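Purine nucleoside phosphorylase (Thermus thermophilus, PDB 1ODK) probably catalyses, as a hexamer, the reversible phosphorolysis of purine nucleosides to the free purine base and a pentose 1-phosphate. Local coordinates at residues L98-I104 / I199-R205; T90-S95 / V175-E179; A141-P147 / R222-V227. All coordinates share one frame; numbering follows the deposited sequence.

Contact 1: L98-I104 / I199-R205; sequences LAPGELI and ILAVSNR
The guanidinium of Arg205 has Pro100 over one face, with CD of the proline ring 3.9 Å above its plane. At the edge, NE of Arg205 lies 3.6 Å from Leu98 O, too far for a hydrogen bond, and this buried oxygen has no partner. Arg205 gets there because its chain bends at chi2 (145°). Pro100 is in the turn before an antiparallel pairing in the central mixed sheet of the phosphorylase fold; Arg205 ends the partner strand. A type II turn from Ala99 to Glu102 leads into the pairing. Gly101 has positive phi, where a side chain would press on the preceding carbonyl. Its N bonds to Val202 O (2.7 Å), and Val202 N bonds back to Glu102 O. Further on, Ile104 and Leu200 form a hydrogen-bonded pair. Leu103 and Ala201 turn to the side of the sheet covered by helix 214-233, where Leu103 CD2 meets Ala201 CB at 3.9 Å. On the other side Val202 CG2 touches Ile104 CD1. Leu98 CD1 adds a looser contact to the same methyl. The Glu102 side chain turns back to its own turn, where OE1 accepts an almost straight bond from Ala99 N (3.1 Å, 174°).

Contact 2: T90-S95 / V175-E179; sequences TAGAAS and VLAFE
Ala94 CB meets Phe178 at the rim of its ring, 3.6 Å from CE1 and in the ring plane. Phe178 CG lies beside its own backbone N (chi1 -71°), which swings the ring edge under the methyl. Val175 CG1 is a more distant neighbour of Ala94 CB. A second apolar spot lies on the other side of the sheet, where Ala91 CB and Ala177 CB touch at 3.8 Å. Ala177 CB is also close to Gly92 O, at 3.2 Å. Ala93 and Ala177 form a non-hydrogen-bonded pair, their CA atoms 4.1 Å apart. Strands 90-93 and 175-179 run broadly antiparallel, at 129°.

Outside these carbons lie the backbone bonds. Gly92 and Phe178 form a hydrogen-bonded pair, with Gly92 N to Phe178 O at 3.0 Å and Phe178 N to Gly92 O at 2.9 Å. Ala94 N adds a straight bond to Leu176 O (2.9 Å), although it approaches from above the carbonyl plane. Ser95 is the polar end on this side, its OG 3.8 Å from Val175 O and not bonded to it.

At the other end, Glu179 sends its carboxylate away from strand 90-93. OE2 bonds to Ser155 OG, and OE1 forms a salt bridge with Arg87 and takes the backbone N-H groups of Glu181 and Ala182. Thr90 comes within reach of Arg44 of the second subunit and packs on it. This is consistent with hexameric relatives, in which the active site lies near a subunit interface, as it probably does here. This antiparallel pairing belongs to the central mixed sheet of the phosphorylase superfamily.

Contact 3: A141-P147 / R222-V227; sequences AEALGYP and RRMVEV
Tyr146 lays its ring over the side chain of Arg223, just past the end of helix 131-144, joining that helix to helix 214-233. Both flank the central sheet of the phosphorylase fold. Arg223 CG stands 3.5 Å from the centroid of the Tyr146 ring, only 3° off its normal, in a CH-pi contact. The extended Arg223 chain carries its guanidinium over CD1, nearly parallel to the ring (7°). Leu144 O lies over the opposite ring face.

The phenol oxygen is gripped twice. Tyr146 OH donates to Glu226 OE2 at 2.8 Å, and Arg222 NH2 donates to Tyr146 OH at 2.9 Å, with the phenol oxygen in the guanidinium plane. Arg222 reaches back to the tyrosine by a bend at chi3 (67°). Its NH1 also forms a salt bridge with Glu226 OE2 at 3.1 Å. Tyr146 OH and Arg222 NH1 meet OE2 from opposite faces of the carboxylate plane. The positive charge of Arg222 probably favours the ionised form of Glu226. With an alanine in place of Tyr146, Glu226 OE2 and Arg222 NH2 would probably each lose a partner and a gap would open beside the Arg223 chain.

Past the CD2 edge of the ring, Leu144 CD1 is pressed against Val227 CG2 at 3.5 Å, tighter than usual for two carbons. Val227 CG1 lies farther back, against Ala141.

In the next shell, Glu219 forms salt bridges to Arg222 NH2 and Arg223 NE and so steadies both arginines. Gly145, with positive phi, is the first residue to leave the helix, and the chain then turns Tyr146 to its partners. Pro147 CD packs near Arg223 NH1. One water, in the Arg223 guanidinium plane at its edge, donates to Pro147 O at 3.0 Å and accepts from Arg223 NH1 at 2.8 Å.

In the fold
Contacts 1 and 2 are neighbours in one sheet, their centres about 7 Å apart. Strand 195-205 pairs with 103-106 in contact 1 and with strand 84-93 of contact 2. Ser203 N lies 2.9 Å from Ala91 O, and Asn204 O lies 2.7 Å from Ala93 N, both probable hydrogen bonds. Contact 3 packs against the Leu103 and Ile199 end of contact 1, centres about 12 Å apart. There Leu103 N probably bonds to Pro147 O (3.0 Å), and Ile199 CD1 rests on Val227 CG1. Contacts 2 and 3 do not touch: centres about 18 Å apart, nearest atoms about 5 Å. By analogy with hexameric relatives, the nucleoside pocket probably lies near contact 2 and Asn204.

Contact 1: L98-I104 / I199-R205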
ATOM      1  N   LEU B  98      17.534 -27.137   4.974  1.00 39.28           N
ATOM      2  CA  LEU B  98      17.010 -27.506   6.286  1.00 38.17           C
ATOM      3  C   LEU B  98      16.299 -28.850   6.250  1.00 37.04           C
ATOM      4  O   LEU B  98      15.473 -29.109   5.373  1.00 38.97           O
ATOM      5  CB  LEU B  98      16.043 -26.435   6.803  1.00 36.60           C
ATOM      6  CG  LEU B  98      16.653 -25.159   7.386  1.00 38.60           C
ATOM      7  CD1 LEU B  98      15.548 -24.178   7.738  1.00 40.99           C
ATOM      8  CD2 LEU B  98      17.468 -25.502   8.620  1.00 38.75           C
ATOM      9  N   ALA B  99      16.621 -29.704   7.216  1.00 34.15           N
ATOM     10  CA  ALA B  99      16.009 -31.023   7.294  1.00 32.35           C
ATOM     11  C   ALA B  99      15.084 -31.110   8.502  1.00 30.44           C
ATOM     12  O   ALA B  99      15.291 -30.421   9.503  1.00 25.58           O
ATOM     13  CB  ALA B  99      17.089 -32.088   7.390  1.00 30.10           C
ATOM     14  N   PRO B 100      14.040 -31.950   8.417  1.00 30.24           N
ATOM     15  CA  PRO B 100      13.098 -32.107   9.527  1.00 26.84           C
ATOM     16  C   PRO B 100      13.833 -32.505  10.808  1.00 24.13           C
ATOM     17  O   PRO B 100      14.751 -33.322  10.775  1.00 23.02           O
ATOM     18  CB  PRO B 100      12.161 -33.199   9.023  1.00 29.91           C
ATOM     19  CG  PRO B 100      12.112 -32.923   7.540  1.00 31.01           C
ATOM     20  CD  PRO B 100      13.577 -32.687   7.225  1.00 33.23           C
ATOM     21  N   GLY B 101      13.429 -31.918  11.930  1.00 20.63           N
ATOM     22  CA  GLY B 101      14.073 -32.222  13.196  1.00 18.77           C
ATOM     23  C   GLY B 101      15.170 -31.229  13.539  1.00 18.01           C
ATOM     24  O   GLY B 101      15.611 -31.148  14.684  1.00 18.10           O
ATOM     25  N   GLU B 102      15.621 -30.467  12.547  1.00 16.56           N
ATOM     26  CA  GLU B 102      16.665 -29.479  12.779  1.00 16.46           C
ATOM     27  C   GLU B 102      16.051 -28.296  13.533  1.00 15.98           C
ATOM     28  O   GLU B 102      14.860 -28.015  13.398  1.00 17.38           O
ATOM     29  CB  GLU B 102      17.249 -29.011  11.442  1.00 20.97           C
ATOM     30  CG  GLU B 102      18.671 -28.480  11.545  1.00 26.95           C
ATOM     31  CD  GLU B 102      19.266 -28.144  10.189  1.00 30.40           C
ATOM     32  OE1 GLU B 102      18.864 -28.782   9.189  1.00 26.57           O
ATOM     33  OE2 GLU B 102      20.143 -27.255  10.126  1.00 29.86           O
ATOM     34  N   LEU B 103      16.856 -27.610  14.331  1.00 14.27           N
ATOM     35  CA  LEU B 103      16.351 -26.479  15.094  1.00 15.08           C
ATOM     36  C   LEU B 103      16.726 -25.154  14.450  1.00 15.90           C
ATOM     37  O   LEU B 103      17.727 -25.051  13.738  1.00 15.75           O
ATOM     38  CB  LEU B 103      16.898 -26.514  16.524  1.00 14.99           C
ATOM     39  CG  LEU B 103      16.661 -27.798  17.326  1.00 16.74           C
ATOM     40  CD1 LEU B 103      17.196 -27.607  18.733  1.00 17.17           C
ATOM     41  CD2 LEU B 103      15.167 -28.139  17.358  1.00 15.35           C
ATOM     42  N   ILE B 104      15.909 -24.141  14.701  1.00 14.76           N
ATOM     43  CA  ILE B 104      16.170 -22.808  14.182  1.00 12.56           C
ATOM     44  C   ILE B 104      16.016 -21.804  15.312  1.00 11.74           C
ATOM     45  O   ILE B 104      14.954 -21.733  15.942  1.00 11.88           O
ATOM     46  CB  ILE B 104      15.174 -22.408  13.072  1.00 13.87           C
ATOM     47  CG1 ILE B 104      15.347 -23.304  11.845  1.00 13.96           C
ATOM     48  CG2 ILE B 104      15.392 -20.946  12.693  1.00 13.33           C
ATOM     49  CD1 ILE B 104      14.278 -23.077  10.769  1.00 17.79           C
ATOM     50  N   ILE B 199      12.481 -20.437  19.270  1.00 11.91           N
ATOM     51  CA  ILE B 199      13.292 -21.510  18.734  1.00 12.81           C
ATOM     52  C   ILE B 199      12.277 -22.451  18.097  1.00 14.42           C
ATOM     53  O   ILE B 199      11.201 -22.688  18.654  1.00 16.97           O
ATOM     54  CB  ILE B 199      14.115 -22.220  19.826  1.00 15.26           C
ATOM     55  CG1 ILE B 199      14.934 -23.345  19.189  1.00 18.28           C
ATOM     56  CG2 ILE B 199      13.205 -22.725  20.935  1.00 13.52           C
ATOM     57  CD1 ILE B 199      15.950 -23.963  20.126  1.00 18.96           C
ATOM     58  N   LEU B 200      12.597 -22.957  16.914  1.00 12.40           N
ATOM     59  CA  LEU B 200      11.673 -23.833  16.210  1.00 13.14           C
ATOM     60  C   LEU B 200      12.320 -25.130  15.768  1.00 12.56           C
ATOM     61  O   LEU B 200      13.533 -25.212  15.605  1.00 15.19           O
ATOM     62  CB  LEU B 200      11.125 -23.129  14.964  1.00 12.63           C
ATOM     63  CG  LEU B 200      10.478 -21.751  15.134  1.00 20.04           C
ATOM     64  CD1 LEU B 200      10.207 -21.148  13.766  1.00 23.07           C
ATOM     65  CD2 LEU B 200       9.181 -21.878  15.938  1.00 17.04           C
ATOM     66  N   ALA B 201      11.484 -26.139  15.566  1.00 13.50           N
ATOM     67  CA  ALA B 201      11.936 -27.431  15.079  1.00 13.13           C
ATOM     68  C   ALA B 201      11.279 -27.589  13.709  1.00 14.18           C
ATOM     69  O   ALA B 201      10.066 -27.431  13.583  1.00 14.00           O
ATOM     70  CB  ALA B 201      11.476 -28.542  16.017  1.00 14.26           C
ATOM     71  N   VAL B 202      12.076 -27.870  12.682  1.00 15.42           N
ATOM     72  CA  VAL B 202      11.535 -28.054  11.340  1.00 18.34           C
ATOM     73  C   VAL B 202      10.687 -29.328  11.315  1.00 19.70           C
ATOM     74  O   VAL B 202      11.173 -30.412  11.630  1.00 21.24           O
ATOM     75  CB  VAL B 202      12.664 -28.176  10.292  1.00 18.96           C
ATOM     76  CG1 VAL B 202      12.072 -28.426   8.912  1.00 19.80           C
ATOM     77  CG2 VAL B 202      13.499 -26.912  10.286  1.00 16.41           C
ATOM     78  N   SER B 203       9.419 -29.190  10.947  1.00 19.60           N
ATOM     79  CA  SER B 203       8.513 -30.333  10.902  1.00 21.75           C
ATOM     80  C   SER B 203       8.210 -30.801   9.485  1.00 24.20           C
ATOM     81  O   SER B 203       7.584 -31.844   9.291  1.00 26.56           O
ATOM     82  CB  SER B 203       7.201 -29.983  11.599  1.00 20.45           C
ATOM     83  OG  SER B 203       6.586 -28.872  10.969  1.00 26.55           O
ATOM     84  N   ASN B 204       8.654 -30.032   8.496  1.00 23.59           N
ATOM     85  CA  ASN B 204       8.395 -30.374   7.104  1.00 24.77           C
ATOM     86  C   ASN B 204       8.957 -29.306   6.181  1.00 24.22           C
ATOM     87  O   ASN B 204       9.537 -28.322   6.632  1.00 22.96           O
ATOM     88  CB  ASN B 204       6.889 -30.452   6.855  1.00 26.44           C
ATOM     89  CG  ASN B 204       6.202 -29.114   7.074  1.00 26.18           C
ATOM     90  OD1 ASN B 204       6.082 -28.640   8.207  1.00 29.83           O
ATOM     91  ND2 ASN B 204       5.765 -28.488   5.988  1.00 28.46           N
ATOM     92  N   ARG B 205       8.762 -29.514   4.883  1.00 25.52           N
ATOM     93  CA  ARG B 205       9.191 -28.570   3.860  1.00 28.41           C
ATOM     94  C   ARG B 205       7.924 -28.028   3.211  1.00 28.19           C
ATOM     95  O   ARG B 205       6.964 -28.771   3.000  1.00 28.88           O
ATOM     96  CB  ARG B 205      10.062 -29.270   2.817  1.00 32.28           C
ATOM     97  CG  ARG B 205      11.474 -29.540   3.304  1.00 39.24           C
ATOM     98  CD  ARG B 205      12.014 -30.847   2.761  1.00 43.39           C
ATOM     99  NE  ARG B 205      13.384 -31.087   3.202  1.00 45.85           N
ATOM    100  CZ  ARG B 205      13.936 -32.293   3.287  1.00 45.33           C
ATOM    101  NH1 ARG B 205      13.228 -33.368   2.967  1.00 45.83           N
ATOM    102  NH2 ARG B 205      15.194 -32.423   3.691  1.00 45.99           N
TER

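Contact 2: T90-S95 / V175-E179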
ATOM      1  N   THR B  90       6.889 -25.450  15.719  1.00 17.90           N
ATOM      2  CA  THR B  90       7.322 -26.103  14.498  1.00 17.34           C
ATOM      3  C   THR B  90       7.345 -25.106  13.350  1.00 16.98           C
ATOM      4  O   THR B  90       6.719 -24.047  13.419  1.00 16.12           O
ATOM      5  CB  THR B  90       6.375 -27.244  14.135  1.00 17.16           C
ATOM      6  OG1 THR B  90       5.031 -26.754  14.149  1.00 19.46           O
ATOM      7  CG2 THR B  90       6.512 -28.386  15.136  1.00 18.67           C
ATOM      8  N   ALA B  91       8.072 -25.450  12.295  1.00 14.30           N
ATOM      9  CA  ALA B  91       8.177 -24.576  11.136  1.00 16.77           C
ATOM     10  C   ALA B  91       8.393 -25.386   9.867  1.00 17.26           C
ATOM     11  O   ALA B  91       8.946 -26.487   9.906  1.00 16.51           O
ATOM     12  CB  ALA B  91       9.325 -23.587  11.329  1.00 13.72           C
ATOM     13  N   GLY B  92       7.933 -24.832   8.749  1.00 15.45           N
ATOM     14  CA  GLY B  92       8.089 -25.489   7.467  1.00 17.61           C
ATOM     15  C   GLY B  92       9.292 -24.896   6.761  1.00 16.83           C
ATOM     16  O   GLY B  92       9.331 -23.693   6.493  1.00 13.98           O
ATOM     17  N   ALA B  93      10.282 -25.735   6.475  1.00 17.15           N
ATOM     18  CA  ALA B  93      11.497 -25.275   5.817  1.00 18.07           C
ATOM     19  C   ALA B  93      11.207 -24.647   4.457  1.00 21.64           C
ATOM     20  O   ALA B  93      10.431 -25.183   3.666  1.00 16.85           O
ATOM     21  CB  ALA B  93      12.476 -26.430   5.657  1.00 17.20           C
ATOM     22  N   ALA B  94      11.834 -23.502   4.200  1.00 23.32           N
ATOM     23  CA  ALA B  94      11.668 -22.803   2.930  1.00 28.43           C
ATOM     24  C   ALA B  94      12.801 -23.231   2.004  1.00 33.56           C
ATOM     25  O   ALA B  94      12.671 -23.182   0.783  1.00 34.29           O
ATOM     26  CB  ALA B  94      11.713 -21.293   3.147  1.00 20.97           C
ATOM     27  N   SER B  95      13.909 -23.651   2.606  1.00 39.70           N
ATOM     28  CA  SER B  95      15.088 -24.087   1.863  1.00 43.10           C
ATOM     29  C   SER B  95      15.197 -25.607   1.880  1.00 43.99           C
ATOM     30  O   SER B  95      14.605 -26.277   2.730  1.00 41.89           O
ATOM     31  CB  SER B  95      16.356 -23.502   2.493  1.00 45.30           C
ATOM     32  OG  SER B  95      16.171 -22.153   2.888  1.00 50.76           O
ATOM     33  N   VAL B 175      15.121 -16.144   4.364  1.00 12.64           N
ATOM     34  CA  VAL B 175      14.122 -16.860   5.154  1.00 11.30           C
ATOM     35  C   VAL B 175      14.445 -18.348   5.195  1.00 11.67           C
ATOM     36  O   VAL B 175      14.544 -19.005   4.161  1.00 15.04           O
ATOM     37  CB  VAL B 175      12.699 -16.671   4.587  1.00 11.50           C
ATOM     38  CG1 VAL B 175      11.691 -17.506   5.400  1.00 10.07           C
ATOM     39  CG2 VAL B 175      12.324 -15.197   4.626  1.00 10.73           C
ATOM     40  N   LEU B 176      14.606 -18.877   6.398  1.00 12.70           N
ATOM     41  CA  LEU B 176      14.932 -20.288   6.562  1.00 13.74           C
ATOM     42  C   LEU B 176      13.694 -21.166   6.580  1.00 12.20           C
ATOM     43  O   LEU B 176      13.712 -22.278   6.061  1.00 13.85           O
ATOM     44  CB  LEU B 176      15.701 -20.494   7.863  1.00 12.67           C
ATOM     45  CG  LEU B 176      17.010 -19.724   8.016  1.00 15.62           C
ATOM     46  CD1 LEU B 176      17.579 -19.968   9.403  1.00 15.56           C
ATOM     47  CD2 LEU B 176      17.994 -20.166   6.940  1.00 15.68           C
ATOM     48  N   ALA B 177      12.622 -20.664   7.186  1.00 13.10           N
ATOM     49  CA  ALA B 177      11.387 -21.426   7.296  1.00 11.50           C
ATOM     50  C   ALA B 177      10.219 -20.500   7.608  1.00 12.03           C
ATOM     51  O   ALA B 177      10.415 -19.325   7.925  1.00  9.59           O
ATOM     52  CB  ALA B 177      11.530 -22.477   8.403  1.00 11.79           C
ATOM     53  N   PHE B 178       9.008 -21.044   7.517  1.00 10.96           N
ATOM     54  CA  PHE B 178       7.787 -20.300   7.790  1.00  9.93           C
ATOM     55  C   PHE B 178       7.075 -20.832   9.028  1.00 10.94           C
ATOM     56  O   PHE B 178       7.000 -22.038   9.246  1.00 12.39           O
ATOM     57  CB  PHE B 178       6.804 -20.401   6.615  1.00  9.86           C
ATOM     58  CG  PHE B 178       7.221 -19.636   5.399  1.00 10.58           C
ATOM     59  CD1 PHE B 178       8.293 -20.065   4.624  1.00 12.28           C
ATOM     60  CD2 PHE B 178       6.544 -18.479   5.032  1.00 10.95           C
ATOM     61  CE1 PHE B 178       8.690 -19.349   3.496  1.00 15.70           C
ATOM     62  CE2 PHE B 178       6.930 -17.754   3.904  1.00 15.16           C
ATOM     63  CZ  PHE B 178       8.006 -18.192   3.137  1.00 13.00           C
ATOM     64  N   GLU B 179       6.557 -19.921   9.841  1.00 10.43           N
ATOM     65  CA  GLU B 179       5.793 -20.300  11.022  1.00 12.65           C
ATOM     66  C   GLU B 179       4.694 -19.243  11.139  1.00 12.28           C
ATOM     67  O   GLU B 179       4.509 -18.461  10.202  1.00 12.96           O
ATOM     68  CB  GLU B 179       6.690 -20.398  12.267  1.00  8.68           C
ATOM     69  CG  GLU B 179       7.636 -19.247  12.489  1.00 16.08           C
ATOM     70  CD  GLU B 179       6.958 -18.080  13.152  1.00 16.12           C
ATOM     71  OE1 GLU B 179       6.531 -18.228  14.317  1.00 18.54           O
ATOM     72  OE2 GLU B 179       6.850 -17.022  12.506  1.00 20.14           O
TER

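Contact 3: A141-P147 / R222-V227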
ATOM      1  N   ALA B 141      21.883 -23.913  22.406  1.00 19.80           N
ATOM      2  CA  ALA B 141      21.785 -24.799  21.249  1.00 18.81           C
ATOM      3  C   ALA B 141      23.181 -25.321  20.901  1.00 21.45           C
ATOM      4  O   ALA B 141      23.358 -26.503  20.596  1.00 20.03           O
ATOM      5  CB  ALA B 141      21.197 -24.051  20.058  1.00 19.36           C
ATOM      6  N   GLU B 142      24.168 -24.433  20.948  1.00 20.59           N
ATOM      7  CA  GLU B 142      25.546 -24.812  20.648  1.00 23.31           C
ATOM      8  C   GLU B 142      26.067 -25.827  21.651  1.00 21.99           C
ATOM      9  O   GLU B 142      26.663 -26.839  21.283  1.00 24.29           O
ATOM     10  CB  GLU B 142      26.460 -23.585  20.679  1.00 22.83           C
ATOM     11  CG  GLU B 142      26.509 -22.803  19.388  1.00 28.91           C
ATOM     12  CD  GLU B 142      27.460 -21.625  19.469  1.00 27.23           C
ATOM     13  OE1 GLU B 142      27.860 -21.110  18.405  1.00 29.49           O
ATOM     14  OE2 GLU B 142      27.800 -21.208  20.595  1.00 30.94           O
ATOM     15  N   ALA B 143      25.841 -25.541  22.928  1.00 23.97           N
ATOM     16  CA  ALA B 143      26.296 -26.408  24.003  1.00 23.77           C
ATOM     17  C   ALA B 143      25.705 -27.817  23.937  1.00 25.10           C
ATOM     18  O   ALA B 143      26.428 -28.803  24.095  1.00 24.42           O
ATOM     19  CB  ALA B 143      25.973 -25.770  25.344  1.00 19.34           C
ATOM     20  N   LEU B 144      24.398 -27.916  23.708  1.00 23.50           N
ATOM     21  CA  LEU B 144      23.747 -29.223  23.643  1.00 26.44           C
ATOM     22  C   LEU B 144      24.147 -30.013  22.400  1.00 26.79           C
ATOM     23  O   LEU B 144      24.012 -31.239  22.369  1.00 28.30           O
ATOM     24  CB  LEU B 144      22.221 -29.066  23.714  1.00 25.19           C
ATOM     25  CG  LEU B 144      21.694 -28.606  25.081  1.00 27.46           C
ATOM     26  CD1 LEU B 144      20.197 -28.367  25.012  1.00 29.56           C
ATOM     27  CD2 LEU B 144      22.012 -29.661  26.137  1.00 30.25           C
ATOM     28  N   GLY B 145      24.629 -29.310  21.379  1.00 25.80           N
ATOM     29  CA  GLY B 145      25.084 -29.969  20.166  1.00 23.93           C
ATOM     30  C   GLY B 145      24.071 -30.453  19.143  1.00 24.45           C
ATOM     31  O   GLY B 145      24.447 -31.141  18.197  1.00 24.82           O
ATOM     32  N   TYR B 146      22.796 -30.109  19.305  1.00 21.84           N
ATOM     33  CA  TYR B 146      21.786 -30.550  18.344  1.00 22.54           C
ATOM     34  C   TYR B 146      21.888 -29.729  17.061  1.00 20.71           C
ATOM     35  O   TYR B 146      22.112 -28.522  17.112  1.00 21.94           O
ATOM     36  CB  TYR B 146      20.376 -30.394  18.927  1.00 24.57           C
ATOM     37  CG  TYR B 146      20.146 -31.133  20.227  1.00 25.89           C
ATOM     38  CD1 TYR B 146      20.413 -32.497  20.333  1.00 23.13           C
ATOM     39  CD2 TYR B 146      19.640 -30.469  21.347  1.00 25.32           C
ATOM     40  CE1 TYR B 146      20.185 -33.183  21.525  1.00 28.43           C
ATOM     41  CE2 TYR B 146      19.406 -31.144  22.542  1.00 29.52           C
ATOM     42  CZ  TYR B 146      19.681 -32.503  22.625  1.00 28.58           C
ATOM     43  OH  TYR B 146      19.453 -33.175  23.806  1.00 23.81           O
ATOM     44  N   PRO B 147      21.733 -30.375  15.894  1.00 20.84           N
ATOM     45  CA  PRO B 147      21.812 -29.656  14.620  1.00 21.39           C
ATOM     46  C   PRO B 147      20.859 -28.463  14.626  1.00 21.86           C
ATOM     47  O   PRO B 147      19.673 -28.611  14.932  1.00 18.52           O
ATOM     48  CB  PRO B 147      21.401 -30.717  13.607  1.00 22.24           C
ATOM     49  CG  PRO B 147      21.953 -31.966  14.216  1.00 22.53           C
ATOM     50  CD  PRO B 147      21.560 -31.820  15.667  1.00 21.19           C
ATOM     51  N   ARG B 222      11.619 -32.316  21.486  1.00 17.98           N
ATOM     52  CA  ARG B 222      12.272 -32.508  22.778  1.00 17.02           C
ATOM     53  C   ARG B 222      13.536 -31.657  22.879  1.00 15.05           C
ATOM     54  O   ARG B 222      13.783 -31.018  23.902  1.00 16.63           O
ATOM     55  CB  ARG B 222      12.639 -33.981  22.988  1.00 18.42           C
ATOM     56  CG  ARG B 222      13.170 -34.286  24.392  1.00 17.44           C
ATOM     57  CD  ARG B 222      13.889 -35.629  24.431  1.00 23.78           C
ATOM     58  NE  ARG B 222      15.118 -35.611  23.639  1.00 26.54           N
ATOM     59  CZ  ARG B 222      16.206 -34.912  23.955  1.00 25.61           C
ATOM     60  NH1 ARG B 222      16.230 -34.170  25.053  1.00 26.81           N
ATOM     61  NH2 ARG B 222      17.270 -34.947  23.165  1.00 28.17           N
ATOM     62  N   ARG B 223      14.330 -31.652  21.812  1.00 15.00           N
ATOM     63  CA  ARG B 223      15.575 -30.886  21.784  1.00 15.39           C
ATOM     64  C   ARG B 223      15.309 -29.392  21.925  1.00 16.51           C
ATOM     65  O   ARG B 223      15.992 -28.687  22.671  1.00 14.10           O
ATOM     66  CB  ARG B 223      16.314 -31.140  20.471  1.00 19.94           C
ATOM     67  CG  ARG B 223      16.725 -32.586  20.247  1.00 23.02           C
ATOM     68  CD  ARG B 223      17.284 -32.776  18.844  1.00 25.27           C
ATOM     69  NE  ARG B 223      17.829 -34.118  18.655  1.00 27.62           N
ATOM     70  CZ  ARG B 223      18.418 -34.532  17.540  1.00 28.34           C
ATOM     71  NH1 ARG B 223      18.539 -33.707  16.508  1.00 30.11           N
ATOM     72  NH2 ARG B 223      18.891 -35.769  17.459  1.00 31.52           N
ATOM     73  N   MET B 224      14.312 -28.915  21.191  1.00 14.65           N
ATOM     74  CA  MET B 224      13.943 -27.509  21.220  1.00 15.01           C
ATOM     75  C   MET B 224      13.499 -27.048  22.617  1.00 13.04           C
ATOM     76  O   MET B 224      13.881 -25.968  23.075  1.00 10.38           O
ATOM     77  CB  MET B 224      12.844 -27.276  20.176  1.00 14.11           C
ATOM     78  CG  MET B 224      11.836 -26.212  20.506  1.00 17.43           C
ATOM     79  SD  MET B 224      10.660 -26.106  19.158  1.00 17.70           S
ATOM     80  CE  MET B 224       9.442 -27.324  19.620  1.00 16.59           C
ATOM     81  N   VAL B 225      12.698 -27.868  23.293  1.00 11.08           N
ATOM     82  CA  VAL B 225      12.215 -27.533  24.632  1.00 10.83           C
ATOM     83  C   VAL B 225      13.355 -27.509  25.652  1.00 13.42           C
ATOM     84  O   VAL B 225      13.417 -26.624  26.508  1.00 14.60           O
ATOM     85  CB  VAL B 225      11.131 -28.539  25.095  1.00 11.56           C
ATOM     86  CG1 VAL B 225      10.739 -28.268  26.548  1.00 12.76           C
ATOM     87  CG2 VAL B 225       9.903 -28.421  24.189  1.00 12.17           C
ATOM     88  N   GLU B 226      14.256 -28.483  25.561  1.00 14.88           N
ATOM     89  CA  GLU B 226      15.396 -28.544  26.469  1.00 16.61           C
ATOM     90  C   GLU B 226      16.237 -27.277  26.302  1.00 17.76           C
ATOM     91  O   GLU B 226      16.688 -26.681  27.284  1.00 14.95           O
ATOM     92  CB  GLU B 226      16.253 -29.775  26.165  1.00 21.31           C
ATOM     93  CG  GLU B 226      17.451 -29.935  27.092  1.00 26.51           C
ATOM     94  CD  GLU B 226      18.299 -31.148  26.755  1.00 29.47           C
ATOM     95  OE1 GLU B 226      19.238 -31.446  27.525  1.00 32.46           O
ATOM     96  OE2 GLU B 226      18.033 -31.801  25.723  1.00 27.85           O
ATOM     97  N   VAL B 227      16.453 -26.867  25.054  1.00 15.22           N
ATOM     98  CA  VAL B 227      17.235 -25.660  24.796  1.00 14.07           C
ATOM     99  C   VAL B 227      16.537 -24.446  25.397  1.00 15.99           C
ATOM    100  O   VAL B 227      17.164 -23.627  26.072  1.00 16.32           O
ATOM    101  CB  VAL B 227      17.436 -25.426  23.278  1.00 13.49           C
ATOM    102  CG1 VAL B 227      18.018 -24.042  23.035  1.00 15.13           C
ATOM    103  CG2 VAL B 227      18.377 -26.483  22.708  1.00 16.18           C
TER
HETATM  104  O   HOH W   1      18.172 -31.012  15.977  1.00 19.11           O